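Local coordinates for putative fumarylpyruvate hydrolase (Burkholderia cenocepacia, PDB 4MAQ), which is a putative hydrolase of the fumarylacetoacetate hydrolase (FAH) family, with a strand-rich mixed alpha/beta fold, at residues A29-R34 with G202-T207; L91-G96 with S109-Y114; P20-D25 with T149-A154; D98-D103 with S196-A201. One frame throughout, in Å; residues are numbered along the deposited sequence.

Contact 1 (A29-R34 with G202-T207); sequences ARFPVR and GDLIFT
Arg34 carries CG opposite its own N (chi1 -159°) and then bends twice, at chi2 and chi3, which lays the guanidinium beside the carboxylate of Asp203, whose CG lies anti to the carbonyl carbon; the two side chains point the same way. The grip is side-on and bidentate, Arg34 NE to Asp203 OD1 at 2.7 Å and Arg34 NH1 to Asp203 OD2 at 2.9 Å, each oxygen using its syn lone pair, with the two planes 22° apart. Asp203 OD1 also accepts from Arg35 N and OD2 from Lys200 N, so the carboxylate is fixed in rotation. Arg34 N donates to Gly202 O over 2.9 Å from above the carbonyl plane. With positive phi, Gly202 brings its bare CA to 3.2 Å from Pro32 O. Next comes the apolar half: Leu204 CD2 packs on Phe31 CE1 at 3.7 Å, and Leu204 CD1 lies 4.0 Å from Val33 CG2. Arg34 NH2 makes a further salt bridge to Asp67 of the second subunit. The whole is a bidentate arginine-aspartate salt bridge beside an apolar layer, joining the residues just after strand 30-32 to the loop leading into strand 204-206 of the large mixed sheet.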
loop_
_atom_site.group_PDB
_atom_site.type_symbol
_atom_site.label_atom_id
_atom_site.label_comp_id
_atom_site.label_asym_id
_atom_site.label_seq_id
_atom_site.Cartn_x
_atom_site.Cartn_y
_atom_site.Cartn_z
ATOM N N ALA B 29 -17.539 -16.259 9.277
ATOM C CA ALA B 29 -17.334 -15.196 8.306
ATOM C C ALA B 29 -16.056 -14.444 8.659
ATOM O O ALA B 29 -15.586 -14.483 9.808
ATOM C CB ALA B 29 -18.530 -14.256 8.256
ATOM N N ARG B 30 -15.498 -13.760 7.669
ATOM C CA ARG B 30 -14.227 -13.069 7.855
ATOM C C ARG B 30 -14.368 -11.588 7.529
ATOM O O ARG B 30 -15.405 -11.142 7.035
ATOM C CB ARG B 30 -13.139 -13.718 7.008
ATOM C CG ARG B 30 -12.847 -15.143 7.438
ATOM C CD ARG B 30 -11.811 -15.809 6.558
ATOM N NE ARG B 30 -10.468 -15.240 6.686
ATOM C CZ ARG B 30 -9.583 -15.594 7.616
ATOM N NH1 ARG B 30 -9.911 -16.493 8.561
ATOM N NH2 ARG B 30 -8.368 -15.048 7.601
ATOM N N PHE B 31 -13.317 -10.827 7.815
ATOM C CA PHE B 31 -13.313 -9.400 7.557
ATOM C C PHE B 31 -12.365 -9.117 6.378
ATOM O O PHE B 31 -11.163 -9.302 6.503
ATOM C CB PHE B 31 -12.851 -8.645 8.813
ATOM C CG PHE B 31 -12.886 -7.148 8.657
ATOM C CD1 PHE B 31 -11.784 -6.451 8.147
ATOM C CD2 PHE B 31 -14.037 -6.436 9.016
ATOM C CE1 PHE B 31 -11.824 -5.071 7.987
ATOM C CE2 PHE B 31 -14.086 -5.057 8.857
ATOM C CZ PHE B 31 -12.980 -4.377 8.354
ATOM N N PRO B 32 -12.914 -8.681 5.227
ATOM C CA PRO B 32 -12.094 -8.441 4.036
ATOM C C PRO B 32 -11.336 -7.116 4.176
ATOM O O PRO B 32 -11.946 -6.092 4.479
ATOM C CB PRO B 32 -13.147 -8.386 2.906
ATOM C CG PRO B 32 -14.350 -7.797 3.567
ATOM C CD PRO B 32 -14.328 -8.297 5.008
ATOM N N VAL B 33 -10.027 -7.148 3.969
ATOM C CA VAL B 33 -9.183 -5.975 4.179
ATOM C C VAL B 33 -9.081 -5.163 2.897
ATOM O O VAL B 33 -8.792 -5.722 1.823
ATOM C CB VAL B 33 -7.772 -6.377 4.676
ATOM C CG1 VAL B 33 -6.907 -5.130 4.909
ATOM C CG2 VAL B 33 -7.855 -7.183 5.963
ATOM N N ARG B 34 -9.265 -3.848 3.048
ATOM C CA ARG B 34 -9.238 -2.902 1.938
ATOM C C ARG B 34 -7.850 -2.220 1.941
ATOM O O ARG B 34 -6.940 -2.668 1.230
ATOM C CB ARG B 34 -10.457 -1.954 2.029
ATOM C CG ARG B 34 -10.848 -1.270 0.729
ATOM C CD ARG B 34 -9.881 -0.202 0.225
ATOM N NE ARG B 34 -9.846 0.958 1.127
ATOM C CZ ARG B 34 -9.817 2.232 0.744
ATOM N NH1 ARG B 34 -9.807 3.201 1.666
ATOM N NH2 ARG B 34 -9.840 2.555 -0.564
ATOM N N GLY B 202 -13.818 -2.136 5.367
ATOM C CA GLY B 202 -12.699 -3.013 5.102
ATOM C C GLY B 202 -11.355 -2.430 5.513
ATOM O O GLY B 202 -10.385 -3.169 5.610
ATOM N N ASP B 203 -11.299 -1.127 5.782
ATOM C CA ASP B 203 -10.041 -0.525 6.240
ATOM C C ASP B 203 -9.671 -0.939 7.656
ATOM O O ASP B 203 -10.538 -1.150 8.515
ATOM C CB ASP B 203 -10.077 1.003 6.127
ATOM C CG ASP B 203 -10.026 1.472 4.688
ATOM O OD1 ASP B 203 -9.597 0.658 3.824
ATOM O OD2 ASP B 203 -10.367 2.637 4.420
ATOM N N LEU B 204 -8.358 -1.087 7.869
ATOM C CA LEU B 204 -7.817 -1.302 9.208
ATOM C C LEU B 204 -6.954 -0.100 9.560
ATOM O O LEU B 204 -6.224 0.407 8.715
ATOM C CB LEU B 204 -6.953 -2.580 9.290
ATOM C CG LEU B 204 -7.669 -3.902 9.005
ATOM C CD1 LEU B 204 -6.641 -5.038 9.090
ATOM C CD2 LEU B 204 -8.825 -4.140 9.960
ATOM N N ILE B 205 -7.018 0.328 10.830
ATOM C CA ILE B 205 -6.165 1.396 11.316
ATOM C C ILE B 205 -5.408 0.921 12.542
ATOM O O ILE B 205 -6.008 0.495 13.549
ATOM C CB ILE B 205 -6.968 2.661 11.671
ATOM C CG1 ILE B 205 -7.840 3.134 10.486
ATOM C CG2 ILE B 205 -6.021 3.763 12.139
ATOM C CD1 ILE B 205 -8.806 4.262 10.876
ATOM N N PHE B 206 -4.080 0.953 12.441
ATOM C CA PHE B 206 -3.201 0.672 13.574
ATOM C C PHE B 206 -3.002 2.017 14.276
ATOM O O PHE B 206 -2.557 2.984 13.662
ATOM C CB PHE B 206 -1.850 0.179 13.070
ATOM C CG PHE B 206 -1.796 -1.273 12.693
ATOM C CD1 PHE B 206 -2.573 -1.778 11.656
ATOM C CD2 PHE B 206 -0.911 -2.114 13.337
ATOM C CE1 PHE B 206 -2.479 -3.114 11.279
ATOM C CE2 PHE B 206 -0.817 -3.460 12.972
ATOM C CZ PHE B 206 -1.598 -3.954 11.929
ATOM N N THR B 207 -3.362 2.070 15.552
ATOM C CA THR B 207 -3.577 3.341 16.268
ATOM C C THR B 207 -2.404 3.818 17.129
ATOM O O THR B 207 -2.543 4.781 17.897
ATOM C CB THR B 207 -4.866 3.300 17.142
ATOM O OG1 THR B 207 -4.798 2.225 18.093
ATOM C CG2 THR B 207 -6.088 3.109 16.273
#

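Contact 2 (L91-G96 with S109-Y114); sequences LVVAIG and SHVWGY
Ala94 O is gripped by two backbone donors, Trp112 N at 2.8 Å and Gly113 N at 3.2 Å. Two successive residues facing one partner make a classic beta bulge. The N-H of Trp112 is the more bent of the two (134°), while that of Gly113 points more directly at the oxygen (162°). In return Ala94 N donates to Gly113 O, completing the antiparallel hydrogen-bonded pair, and past the bulge Gly96 N binds His110 O at 2.8 Å. The register slips by one residue here, so Val93 faces Tyr114 but Ile95 faces Val111, both as non-hydrogen-bonded pairs.

Val93 and Tyr114 lie side by side on one face of the sheet. A chi1 of -175° divides the two methyls of Val93: its CG2 rests on Tyr114 CE2 at 3.8 Å and its CG1 on Val111 CG2 at 3.7 Å, the two valines crossing at about a right angle. Both methyls of Leu91 reach CD2 of the same tyrosine. On the other face Ala94 CB sits at the edge of the Trp112 ring, 4.3 Å from Trp112 CE3. Tyr114 OH is hydrogen-bonded to His159 and His110 ND1 to Lys97 O.

The antiparallel pair of strands 85-95 and 111-122 is flanked by strand 204-206 beside the first strand and strand 146-153 beside the second. Helix 186-196 packs on Val93 and Val111, while Trp112 packs on Leu151, Ala153 and Val24 of its own chain and on Val13 of the second subunit.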
loop_
_atom_site.group_PDB
_atom_site.type_symbol
_atom_site.label_atom_id
_atom_site.label_comp_id
_atom_site.label_asym_id
_atom_site.label_seq_id
_atom_site.Cartn_x
_atom_site.Cartn_y
_atom_site.Cartn_z
ATOM N N LEU B 91 -3.493 -1.323 19.154
ATOM C CA LEU B 91 -4.920 -1.542 18.938
ATOM C C LEU B 91 -5.246 -1.326 17.457
ATOM O O LEU B 91 -4.891 -0.302 16.888
ATOM C CB LEU B 91 -5.782 -0.616 19.812
ATOM C CG LEU B 91 -7.288 -0.773 19.614
ATOM C CD1 LEU B 91 -7.778 -2.064 20.243
ATOM C CD2 LEU B 91 -8.013 0.418 20.219
ATOM N N VAL B 92 -5.904 -2.306 16.844
ATOM C CA VAL B 92 -6.298 -2.218 15.436
ATOM C C VAL B 92 -7.812 -1.980 15.346
ATOM O O VAL B 92 -8.614 -2.667 15.997
ATOM C CB VAL B 92 -5.927 -3.503 14.684
ATOM C CG1 VAL B 92 -6.466 -3.478 13.249
ATOM C CG2 VAL B 92 -4.406 -3.667 14.649
ATOM N N VAL B 93 -8.200 -0.930 14.616
ATOM C CA VAL B 93 -9.604 -0.577 14.408
ATOM C C VAL B 93 -10.044 -0.988 13.019
ATOM O O VAL B 93 -9.361 -0.688 12.035
ATOM C CB VAL B 93 -9.777 0.953 14.576
ATOM C CG1 VAL B 93 -11.245 1.290 14.476
ATOM C CG2 VAL B 93 -9.220 1.417 15.925
ATOM N N ALA B 94 -11.150 -1.723 12.942
ATOM C CA ALA B 94 -11.680 -2.211 11.659
ATOM C C ALA B 94 -12.894 -1.389 11.262
ATOM O O ALA B 94 -13.830 -1.266 12.048
ATOM C CB ALA B 94 -12.053 -3.690 11.782
ATOM N N ILE B 95 -12.881 -0.841 10.042
ATOM C CA ILE B 95 -13.932 0.078 9.590
ATOM C C ILE B 95 -15.054 -0.680 8.874
ATOM O O ILE B 95 -14.796 -1.550 8.038
ATOM C CB ILE B 95 -13.303 1.125 8.646
ATOM C CG1 ILE B 95 -12.209 1.907 9.397
ATOM C CG2 ILE B 95 -14.346 2.054 7.998
ATOM C CD1 ILE B 95 -12.705 2.684 10.625
ATOM N N GLY B 96 -16.297 -0.309 9.165
ATOM C CA GLY B 96 -17.448 -0.949 8.523
ATOM C C GLY B 96 -18.320 -0.034 7.668
ATOM O O GLY B 96 -19.275 -0.502 7.052
ATOM N N SER B 109 -19.201 5.549 14.728
ATOM C CA SER B 109 -20.260 4.874 13.972
ATOM C C SER B 109 -19.761 4.200 12.706
ATOM O O SER B 109 -20.477 3.389 12.123
ATOM C CB SER B 109 -21.408 5.807 13.621
ATOM O OG SER B 109 -21.085 6.625 12.513
ATOM N N HIS B 110 -18.548 4.560 12.279
ATOM C CA HIS B 110 -17.910 3.917 11.132
ATOM C C HIS B 110 -17.130 2.678 11.510
ATOM O O HIS B 110 -16.586 2.015 10.612
ATOM C CB HIS B 110 -16.970 4.906 10.421
ATOM C CG HIS B 110 -17.695 6.040 9.738
ATOM N ND1 HIS B 110 -17.908 6.071 8.372
ATOM C CD2 HIS B 110 -18.275 7.161 10.235
ATOM C CE1 HIS B 110 -18.572 7.173 8.060
ATOM N NE2 HIS B 110 -18.799 7.855 9.171
ATOM N N VAL B 111 -17.031 2.373 12.804
ATOM C CA VAL B 111 -16.184 1.252 13.248
ATOM C C VAL B 111 -16.980 -0.049 13.316
ATOM O O VAL B 111 -18.007 -0.110 13.996
ATOM C CB VAL B 111 -15.560 1.548 14.626
ATOM C CG1 VAL B 111 -14.825 0.339 15.186
ATOM C CG2 VAL B 111 -14.630 2.750 14.514
ATOM N N TRP B 112 -16.527 -1.077 12.591
ATOM C CA TRP B 112 -17.110 -2.418 12.696
ATOM C C TRP B 112 -16.624 -3.134 13.971
ATOM O O TRP B 112 -17.404 -3.810 14.637
ATOM C CB TRP B 112 -16.770 -3.266 11.435
ATOM C CG TRP B 112 -17.410 -4.591 11.556
ATOM C CD1 TRP B 112 -18.701 -4.911 11.249
ATOM C CD2 TRP B 112 -16.844 -5.752 12.176
ATOM N NE1 TRP B 112 -18.957 -6.204 11.584
ATOM C CE2 TRP B 112 -17.850 -6.749 12.180
ATOM C CE3 TRP B 112 -15.582 -6.055 12.716
ATOM C CZ2 TRP B 112 -17.638 -8.034 12.691
ATOM C CZ3 TRP B 112 -15.380 -7.345 13.240
ATOM C CH2 TRP B 112 -16.402 -8.309 13.207
ATOM N N GLY B 113 -15.340 -3.041 14.282
ATOM C CA GLY B 113 -14.789 -3.812 15.383
ATOM C C GLY B 113 -13.334 -3.553 15.621
ATOM O O GLY B 113 -12.763 -2.583 15.100
ATOM N N TYR B 114 -12.733 -4.411 16.439
ATOM C CA TYR B 114 -11.385 -4.196 16.937
ATOM C C TYR B 114 -10.583 -5.479 16.955
ATOM O O TYR B 114 -11.131 -6.564 17.165
ATOM C CB TYR B 114 -11.437 -3.667 18.379
ATOM C CG TYR B 114 -12.055 -2.302 18.444
ATOM C CD1 TYR B 114 -13.431 -2.163 18.617
ATOM C CD2 TYR B 114 -11.277 -1.145 18.319
ATOM C CE1 TYR B 114 -14.034 -0.922 18.648
ATOM C CE2 TYR B 114 -11.866 0.117 18.340
ATOM C CZ TYR B 114 -13.243 0.228 18.506
ATOM O OH TYR B 114 -13.773 1.508 18.539
#

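Contact 3 (P20-D25 with T149-A154); sequences PSVEVD and TALRAA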
loop_
_atom_site.group_PDB
_atom_site.type_symbol
_atom_site.label_atom_id
_atom_site.label_comp_id
_atom_site.label_asym_id
_atom_site.label_seq_id
_atom_site.Cartn_x
_atom_site.Cartn_y
_atom_site.Cartn_z
ATOM N N PRO B 20 -7.250 -10.789 0.736
ATOM C CA PRO B 20 -6.829 -10.789 2.148
ATOM C C PRO B 20 -8.029 -10.558 3.075
ATOM O O PRO B 20 -8.909 -9.706 2.791
ATOM C CB PRO B 20 -5.830 -9.621 2.244
ATOM C CG PRO B 20 -5.788 -8.979 0.916
ATOM C CD PRO B 20 -6.555 -9.785 -0.085
ATOM N N SER B 21 -8.057 -11.304 4.178
ATOM C CA SER B 21 -9.119 -11.145 5.173
ATOM C C SER B 21 -8.617 -11.583 6.538
ATOM O O SER B 21 -7.560 -12.228 6.650
ATOM C CB SER B 21 -10.372 -11.929 4.782
ATOM O OG SER B 21 -10.088 -13.317 4.769
ATOM N N VAL B 22 -9.354 -11.203 7.570
ATOM C CA VAL B 22 -8.990 -11.480 8.979
ATOM C C VAL B 22 -10.084 -12.324 9.582
ATOM O O VAL B 22 -11.260 -12.117 9.284
ATOM C CB VAL B 22 -8.843 -10.164 9.800
ATOM C CG1 VAL B 22 -8.318 -10.423 11.225
ATOM C CG2 VAL B 22 -7.929 -9.199 9.092
ATOM N N GLU B 23 -9.687 -13.291 10.398
ATOM C CA GLU B 23 -10.612 -14.098 11.176
ATOM C C GLU B 23 -11.464 -13.191 12.051
ATOM O O GLU B 23 -11.001 -12.151 12.535
ATOM C CB GLU B 23 -9.819 -15.056 12.081
ATOM C CG GLU B 23 -10.688 -16.042 12.862
ATOM C CD GLU B 23 -9.923 -16.867 13.890
ATOM O OE1 GLU B 23 -8.684 -16.746 13.993
ATOM O OE2 GLU B 23 -10.565 -17.662 14.601
ATOM N N VAL B 24 -12.704 -13.600 12.267
ATOM C CA VAL B 24 -13.592 -12.928 13.197
ATOM C C VAL B 24 -13.887 -13.903 14.335
ATOM O O VAL B 24 -14.209 -15.078 14.097
ATOM C CB VAL B 24 -14.880 -12.473 12.486
ATOM C CG1 VAL B 24 -15.912 -11.960 13.476
ATOM C CG2 VAL B 24 -14.529 -11.411 11.444
ATOM N N ASP B 25 -13.735 -13.422 15.564
ATOM C CA ASP B 25 -14.037 -14.213 16.752
ATOM C C ASP B 25 -15.498 -14.694 16.757
ATOM O O ASP B 25 -16.409 -13.911 16.479
ATOM C CB ASP B 25 -13.758 -13.344 17.984
ATOM C CG ASP B 25 -13.952 -14.088 19.296
ATOM O OD1 ASP B 25 -13.366 -15.174 19.472
ATOM O OD2 ASP B 25 -14.676 -13.558 20.157
ATOM N N THR B 149 -4.739 -10.223 15.422
ATOM C CA THR B 149 -5.611 -11.245 15.992
ATOM C C THR B 149 -6.920 -11.347 15.233
ATOM O O THR B 149 -7.287 -10.457 14.448
ATOM C CB THR B 149 -5.942 -10.943 17.456
ATOM O OG1 THR B 149 -6.674 -9.706 17.548
ATOM C CG2 THR B 149 -4.662 -10.895 18.302
ATOM N N ALA B 150 -7.685 -12.399 15.520
ATOM C CA ALA B 150 -9.076 -12.379 15.151
ATOM C C ALA B 150 -9.739 -11.088 15.676
ATOM O O ALA B 150 -9.387 -10.561 16.764
ATOM C CB ALA B 150 -9.761 -13.628 15.699
ATOM N N LEU B 151 -10.656 -10.565 14.874
ATOM C CA LEU B 151 -11.389 -9.364 15.233
ATOM C C LEU B 151 -12.650 -9.677 16.013
ATOM O O LEU B 151 -13.289 -10.717 15.800
ATOM C CB LEU B 151 -11.771 -8.588 13.974
ATOM C CG LEU B 151 -10.632 -8.261 13.000
ATOM C CD1 LEU B 151 -11.205 -7.457 11.848
ATOM C CD2 LEU B 151 -9.460 -7.512 13.630
ATOM N N ARG B 152 -13.015 -8.747 16.896
ATOM C CA ARG B 152 -14.312 -8.788 17.576
ATOM C C ARG B 152 -15.172 -7.616 17.140
ATOM O O ARG B 152 -14.684 -6.485 17.014
ATOM C CB ARG B 152 -14.136 -8.765 19.088
ATOM C CG ARG B 152 -13.398 -9.978 19.633
ATOM C CD ARG B 152 -13.349 -9.913 21.142
ATOM N NE ARG B 152 -14.631 -10.345 21.642
ATOM C CZ ARG B 152 -15.051 -10.177 22.887
ATOM N NH1 ARG B 152 -16.262 -10.630 23.245
ATOM N NH2 ARG B 152 -14.265 -9.565 23.774
ATOM N N ALA B 153 -16.462 -7.862 16.934
ATOM C CA ALA B 153 -17.400 -6.791 16.584
ATOM C C ALA B 153 -17.496 -5.791 17.723
ATOM O O ALA B 153 -17.473 -6.166 18.903
ATOM C CB ALA B 153 -18.774 -7.369 16.292
ATOM N N ALA B 154 -17.627 -4.513 17.382
ATOM C CA ALA B 154 -17.784 -3.461 18.398
ATOM C C ALA B 154 -19.048 -3.645 19.258
ATOM O O ALA B 154 -19.099 -3.167 20.392
ATOM C CB ALA B 154 -17.770 -2.084 17.751
HETATM O O HOH W 1 -16.602 -11.681 20.098
#
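A single beta bridge, Val24 with Leu151, joins the N-terminal residues 20-25 to the irregular part of strand 146-153. Two backbone bonds make it, both nearly straight: Leu151 N to Glu23 O and Asp25 N to Leu151 O, each 2.8 Å long. Leu151 thus gives its N-H and takes with its carbonyl, engaging the residues before and after Val24.

Side chains pack along the bridge. Val22 CG1 pushes in against Leu151 CG at 3.6 Å, the two side chains crossing at about a right angle, and also comes within 3.4 Å of Thr149 O. In Glu23 a chi1 of -175° carries CG to the far side of N, and the extended chain beyond it runs along the methyl of Ala150, Glu23 CD to Ala150 CB at 3.7 Å. Asp25 and Arg152 run alongside each other and form a salt bridge, Asp25 OD2 to Arg152 NE at 3.5 Å, with carboxylate and guanidinium planes turned 90° apart. Water 1 spans the pair, donating to Asp25 OD2 at 2.7 Å and accepting from Arg152 NE in the guanidinium plane at 2.8 Å. Within its own segment Thr149 OG1 donates to Ala150 O.

Strand 30-32 pairs with strand 21-23, and its Phe31 packs on Leu151. Strand 111-122 bonds to Arg152 and Ala154, Trp112 lying against Val24 and Leu151, and helix 154-157 begins directly after Ala153.

Contact 4 (D98-D103 with S196-A201); sequences DGRSID and SVELKA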
loop_
_atom_site.group_PDB
_atom_site.type_symbol
_atom_site.label_atom_id
_atom_site.label_comp_id
_atom_site.label_asym_id
_atom_site.label_seq_id
_atom_site.Cartn_x
_atom_site.Cartn_y
_atom_site.Cartn_z
ATOM N N ASP B 98 -18.140 3.423 4.838
ATOM C CA ASP B 98 -17.347 4.380 4.080
ATOM C C ASP B 98 -17.535 5.813 4.600
ATOM O O ASP B 98 -18.587 6.162 5.141
ATOM C CB ASP B 98 -17.816 4.436 2.622
ATOM C CG ASP B 98 -17.667 3.104 1.857
ATOM O OD1 ASP B 98 -17.055 2.111 2.337
ATOM O OD2 ASP B 98 -18.204 3.070 0.722
ATOM N N GLY B 99 -16.553 6.665 4.376
ATOM C CA GLY B 99 -16.780 8.086 4.583
ATOM C C GLY B 99 -15.606 8.954 4.265
ATOM O O GLY B 99 -14.473 8.529 4.403
ATOM N N ARG B 100 -15.877 10.178 3.846
ATOM C CA ARG B 100 -14.824 11.185 3.764
ATOM C C ARG B 100 -15.168 12.362 4.672
ATOM O O ARG B 100 -16.355 12.621 4.949
ATOM C CB ARG B 100 -14.521 11.629 2.324
ATOM C CG ARG B 100 -15.598 12.431 1.654
ATOM C CD ARG B 100 -15.099 12.975 0.316
ATOM N NE ARG B 100 -14.632 11.930 -0.609
ATOM C CZ ARG B 100 -15.421 11.122 -1.318
ATOM N NH1 ARG B 100 -16.758 11.180 -1.193
ATOM N NH2 ARG B 100 -14.867 10.246 -2.147
ATOM N N SER B 101 -14.129 13.057 5.148
ATOM C CA SER B 101 -14.319 14.222 6.023
ATOM C C SER B 101 -15.290 13.901 7.173
ATOM O O SER B 101 -16.269 14.620 7.420
ATOM C CB SER B 101 -14.775 15.428 5.192
ATOM O OG SER B 101 -13.731 15.817 4.309
ATOM N N ILE B 102 -14.989 12.811 7.881
ATOM C CA ILE B 102 -15.821 12.322 8.962
ATOM C C ILE B 102 -15.563 13.176 10.206
ATOM O O ILE B 102 -14.414 13.374 10.603
ATOM C CB ILE B 102 -15.502 10.833 9.269
ATOM C CG1 ILE B 102 -15.736 9.967 8.028
ATOM C CG2 ILE B 102 -16.337 10.330 10.456
ATOM C CD1 ILE B 102 -15.168 8.569 8.154
ATOM N N ASP B 103 -16.624 13.685 10.819
ATOM C CA ASP B 103 -16.454 14.431 12.066
ATOM C C ASP B 103 -16.123 13.438 13.186
ATOM O O ASP B 103 -16.711 12.344 13.233
ATOM C CB ASP B 103 -17.744 15.187 12.420
ATOM C CG ASP B 103 -17.571 16.137 13.598
ATOM O OD1 ASP B 103 -17.693 15.701 14.761
ATOM O OD2 ASP B 103 -17.307 17.329 13.360
ATOM N N SER B 196 -7.745 12.660 4.085
ATOM C CA SER B 196 -6.691 12.384 3.117
ATOM C C SER B 196 -7.168 11.506 1.961
ATOM O O SER B 196 -6.794 11.737 0.801
ATOM C CB SER B 196 -5.539 11.709 3.837
ATOM O OG SER B 196 -4.575 11.279 2.889
ATOM N N VAL B 197 -8.000 10.504 2.285
ATOM C CA VAL B 197 -8.568 9.585 1.304
ATOM C C VAL B 197 -10.004 9.327 1.739
ATOM O O VAL B 197 -10.366 9.639 2.858
ATOM C CB VAL B 197 -7.820 8.218 1.253
ATOM C CG1 VAL B 197 -6.372 8.364 0.769
ATOM C CG2 VAL B 197 -7.866 7.510 2.606
ATOM N N GLU B 198 -10.798 8.695 0.888
ATOM C CA GLU B 198 -12.080 8.200 1.346
ATOM C C GLU B 198 -11.834 6.931 2.161
ATOM O O GLU B 198 -11.256 5.969 1.667
ATOM C CB GLU B 198 -13.028 7.900 0.183
ATOM C CG GLU B 198 -14.410 7.544 0.693
ATOM C CD GLU B 198 -15.329 7.017 -0.382
ATOM O OE1 GLU B 198 -14.856 6.731 -1.505
ATOM O OE2 GLU B 198 -16.529 6.906 -0.094
ATOM N N LEU B 199 -12.269 6.931 3.414
ATOM C CA LEU B 199 -12.228 5.735 4.227
ATOM C C LEU B 199 -13.272 4.765 3.708
ATOM O O LEU B 199 -14.349 5.181 3.256
ATOM C CB LEU B 199 -12.522 6.116 5.668
ATOM C CG LEU B 199 -12.122 5.185 6.773
ATOM C CD1 LEU B 199 -10.594 5.071 6.847
ATOM C CD2 LEU B 199 -12.742 5.637 8.086
ATOM N N LYS B 200 -12.959 3.473 3.753
ATOM C CA LYS B 200 -13.872 2.459 3.215
ATOM C C LYS B 200 -14.101 1.335 4.202
ATOM O O LYS B 200 -13.207 0.999 4.974
ATOM C CB LYS B 200 -13.311 1.854 1.918
ATOM C CG LYS B 200 -13.157 2.835 0.763
ATOM C CD LYS B 200 -14.486 3.254 0.179
ATOM C CE LYS B 200 -14.322 3.533 -1.309
ATOM N NZ LYS B 200 -15.636 3.859 -1.924
ATOM N N ALA B 201 -15.296 0.742 4.142
ATOM C CA ALA B 201 -15.540 -0.523 4.816
ATOM C C ALA B 201 -14.434 -1.491 4.392
ATOM O O ALA B 201 -14.127 -1.617 3.213
ATOM C CB ALA B 201 -16.900 -1.072 4.412
HETATM O O HOH W 2 -17.304 1.644 -1.671
#
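Asp98 OD1 accepts the N-H of Ala201 N at 2.9 Å, met nearly head-on along the C-O bond, while OD2 takes a hydrogen from water 2. That water accepts in turn from Lys200 NZ at 2.8 Å, so it links Asp98 OD2 and Lys200 NZ, whose direct salt bridge is long at 3.8 Å. Lys200 NZ also donates to Glu198 OE1 at 3.0 Å from above the carboxylate plane. Arg100 joins the network by charge alone: Arg100 NH2 lies 3.6 Å from Glu198 OE1, but the oxygen is well out of the guanidinium plane, and Glu198 CG lies over one face of that group, toward its rim. The lysine and arginine probably offset the nearness of the Asp98 and Glu198 carboxylates. On the backbone, Gly99 and Leu199 form one antiparallel hydrogen-bonded pair, each N donating to the other's O at 2.9 Å. Ile102 CD1 also touches Leu199 CD2 at 3.8 Å. Asp103 OD1 caps helix 104-107 at Ala105 N, and Glu198 N is satisfied by Asp143 of the second subunit. The bridge links the loop after strand 85-95 to that between helix 186-196 and strand 204-206; Ile190 of the helix packs on Ile102 and Leu199.

In the fold
From the N terminus, residues 20-25 come first and pair with 149-154, where contact 3 closes its loop. Segment 29-34 follows within that loop, but its partner 202-207 lies beyond it, so contacts 1 and 3 cross; strands 21-23 and 30-32 nevertheless pair directly. Contact 2 closes a short loop nested inside both. Segment 98-103 leaves from within that short loop and meets 196-201 much later, so contact 4 crosses contacts 2 and 3 while nesting inside contact 1. Contacts 1, 2 and 3 all reach the large mixed sheet through strands 204-206, 85-95, 111-122 and 146-153, tying the N-terminal strand pair to it; contact 4 ties the loop after strand 85-95 to the loop after helix 186-196.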